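Local coordinates for pyridoxamine 5'-phosphate oxidase-related, FMN-binding protein (Mycobacterium smegmatis, PDB 6ECI) that binds flavin-adenine dinucleotide and probably sequesters it, helping mycobacteria to withstand hypoxic and oxidative stress, at residues R87-E92 / W114-P119. Numbering follows the deposited sequence.
Sequences RTVRDE and WVRVLP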
loop_
_atom_site.group_PDB
_atom_site.type_symbol
_atom_site.label_atom_id
_atom_site.label_comp_id
_atom_site.label_asym_id
_atom_site.label_seq_id
_atom_site.Cartn_x
_atom_site.Cartn_y
_atom_site.Cartn_z
ATOM N N ARG B 87 5.292 -17.397 4.070
ATOM C CA ARG B 87 6.003 -18.524 4.648
ATOM C C ARG B 87 7.475 -18.165 4.774
ATOM O O ARG B 87 8.060 -17.589 3.853
ATOM C CB ARG B 87 5.828 -19.785 3.788
ATOM C CG ARG B 87 4.371 -20.166 3.527
ATOM C CD ARG B 87 3.957 -21.407 4.309
ATOM N NE ARG B 87 3.057 -21.118 5.424
ATOM C CZ ARG B 87 1.794 -21.528 5.497
ATOM N NH1 ARG B 87 1.263 -22.243 4.515
ATOM N NH2 ARG B 87 1.056 -21.218 6.554
ATOM N N THR B 88 8.069 -18.492 5.917
ATOM C CA THR B 88 9.483 -18.216 6.103
ATOM C C THR B 88 10.328 -19.176 5.269
ATOM O O THR B 88 9.890 -20.263 4.882
ATOM C CB THR B 88 9.877 -18.322 7.577
ATOM O OG1 THR B 88 9.961 -19.700 7.953
ATOM C CG2 THR B 88 8.857 -17.628 8.453
ATOM N N VAL B 89 11.557 -18.755 4.997
ATOM C CA VAL B 89 12.492 -19.529 4.189
ATOM C C VAL B 89 13.254 -20.467 5.120
ATOM O O VAL B 89 14.103 -20.030 5.901
ATOM C CB VAL B 89 13.438 -18.608 3.412
ATOM C CG1 VAL B 89 14.577 -19.400 2.804
ATOM C CG2 VAL B 89 12.664 -17.855 2.338
ATOM N N ARG B 90 12.947 -21.761 5.037
ATOM C CA ARG B 90 13.462 -22.784 5.946
ATOM C C ARG B 90 14.087 -23.932 5.165
ATOM O O ARG B 90 13.788 -25.105 5.398
ATOM C CB ARG B 90 12.351 -23.330 6.840
ATOM C CG ARG B 90 12.087 -22.556 8.117
ATOM C CD ARG B 90 10.644 -22.755 8.561
ATOM N NE ARG B 90 10.126 -24.057 8.145
ATOM C CZ ARG B 90 9.081 -24.226 7.341
ATOM N NH1 ARG B 90 8.435 -23.170 6.863
ATOM N NH2 ARG B 90 8.683 -25.449 7.013
ATOM N N ASP B 91 14.972 -23.616 4.224
ATOM C CA ASP B 91 15.448 -24.647 3.313
ATOM C C ASP B 91 16.708 -24.160 2.618
ATOM O O ASP B 91 16.787 -22.996 2.224
ATOM C CB ASP B 91 14.366 -24.994 2.284
ATOM C CG ASP B 91 14.659 -26.263 1.531
ATOM O OD1 ASP B 91 15.584 -27.000 1.933
ATOM O OD2 ASP B 91 13.948 -26.531 0.542
ATOM N N GLU B 92 17.679 -25.063 2.456
ATOM C CA GLU B 92 18.983 -24.669 1.929
ATOM C C GLU B 92 18.886 -24.174 0.491
ATOM O O GLU B 92 19.576 -23.222 0.108
ATOM C CB GLU B 92 19.965 -25.836 2.044
ATOM C CG GLU B 92 19.824 -26.599 3.353
ATOM C CD GLU B 92 19.373 -28.034 3.162
ATOM O OE1 GLU B 92 18.295 -28.254 2.568
ATOM O OE2 GLU B 92 20.086 -28.940 3.641
ATOM N N TRP B 114 14.060 -14.409 6.287
ATOM C CA TRP B 114 13.520 -14.346 4.939
ATOM C C TRP B 114 12.092 -14.874 4.918
ATOM O O TRP B 114 11.805 -15.936 5.477
ATOM C CB TRP B 114 14.385 -15.153 3.975
ATOM C CG TRP B 114 15.803 -14.693 3.875
ATOM C CD1 TRP B 114 16.880 -15.199 4.544
ATOM C CD2 TRP B 114 16.303 -13.635 3.051
ATOM N NE1 TRP B 114 18.020 -14.520 4.187
ATOM C CE2 TRP B 114 17.692 -13.553 3.273
ATOM C CE3 TRP B 114 15.710 -12.748 2.149
ATOM C CZ2 TRP B 114 18.497 -12.618 2.627
ATOM C CZ3 TRP B 114 16.510 -11.820 1.509
ATOM C CH2 TRP B 114 17.888 -11.762 1.750
ATOM N N VAL B 115 11.201 -14.131 4.271
ATOM C CA VAL B 115 9.808 -14.522 4.109
ATOM C C VAL B 115 9.446 -14.395 2.636
ATOM O O VAL B 115 9.923 -13.484 1.948
ATOM C CB VAL B 115 8.870 -13.657 4.980
ATOM C CG1 VAL B 115 7.439 -14.176 4.915
ATOM C CG2 VAL B 115 9.360 -13.612 6.417
ATOM N N ARG B 116 8.616 -15.313 2.149
ATOM C CA ARG B 116 8.090 -15.260 0.792
ATOM C C ARG B 116 6.572 -15.289 0.837
ATOM O O ARG B 116 5.980 -16.048 1.610
ATOM C CB ARG B 116 8.582 -16.430 -0.064
ATOM C CG ARG B 116 10.043 -16.386 -0.460
ATOM C CD ARG B 116 10.354 -17.513 -1.435
ATOM N NE ARG B 116 11.781 -17.809 -1.513
ATOM C CZ ARG B 116 12.632 -17.203 -2.336
ATOM N NH1 ARG B 116 12.207 -16.254 -3.162
ATOM N NH2 ARG B 116 13.912 -17.547 -2.331
ATOM N N VAL B 117 5.945 -14.464 0.007
ATOM C CA VAL B 117 4.506 -14.534 -0.203
ATOM C C VAL B 117 4.275 -15.510 -1.348
ATOM O O VAL B 117 4.528 -15.187 -2.511
ATOM C CB VAL B 117 3.904 -13.157 -0.507
ATOM C CG1 VAL B 117 2.408 -13.281 -0.754
ATOM C CG2 VAL B 117 4.172 -12.202 0.637
ATOM N N LEU B 118 3.826 -16.720 -1.018
ATOM C CA LEU B 118 3.540 -17.716 -2.040
ATOM C C LEU B 118 2.163 -17.427 -2.624
ATOM O O LEU B 118 1.152 -17.531 -1.917
ATOM C CB LEU B 118 3.607 -19.129 -1.460
ATOM C CG LEU B 118 4.917 -19.487 -0.753
ATOM C CD1 LEU B 118 4.962 -20.972 -0.436
ATOM C CD2 LEU B 118 6.124 -19.073 -1.587
ATOM N N PRO B 119 2.080 -17.070 -3.902
ATOM C CA PRO B 119 0.821 -16.543 -4.433
ATOM C C PRO B 119 -0.230 -17.624 -4.613
ATOM O O PRO B 119 0.052 -18.727 -5.086
ATOM C CB PRO B 119 1.234 -15.941 -5.781
ATOM C CG PRO B 119 2.394 -16.764 -6.196
ATOM C CD PRO B 119 3.128 -17.141 -4.932
#
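Arg87 and Arg116 form an antiparallel hydrogen-bonded pair where the end of strand 77-88 meets strand 114-119, in the antiparallel sheet of the split beta-barrel fold of the pyridoxamine 5'-phosphate oxidase family. Two nearly straight backbone bonds join them: Arg87 N to Arg116 O (2.9 Å, 168° at the hydrogen) and Arg116 N back to Arg87 O (2.9 Å). Beyond the non-hydrogen-bonded pair Thr88-Val115, the chain is already leaving the sheet toward helix 92-99, yet Val89 N still donates to Trp114 O (2.9 Å), more bent at 153°. Trp114 O also receives a CA-H...O contact from Thr88 CA (3.3 Å), and Val115 CA approaches Arg87 O likewise.

Apolar packing gathers on Val89, whose side chain lies alongside that of Trp114, Val89 CG2 against Trp114 CB at 3.6 Å. The indole, with CG anti to its own carbonyl carbon (chi1 -60°), leads away to Leu95 and Ala98 of helix 92-99 and to Arg49, an FAD-binding residue. At the other end, Leu118 CD1 meets Arg87 CG loosely, the two side chains crossing at about a right angle.

Arg116 runs extended past Val89 to a salt bridge from NE to Asp94, while NH1 bonds Gln42 and Thr45; Val89 CG2 sits obliquely to this guanidinium, 4.0 Å from Arg116 NE.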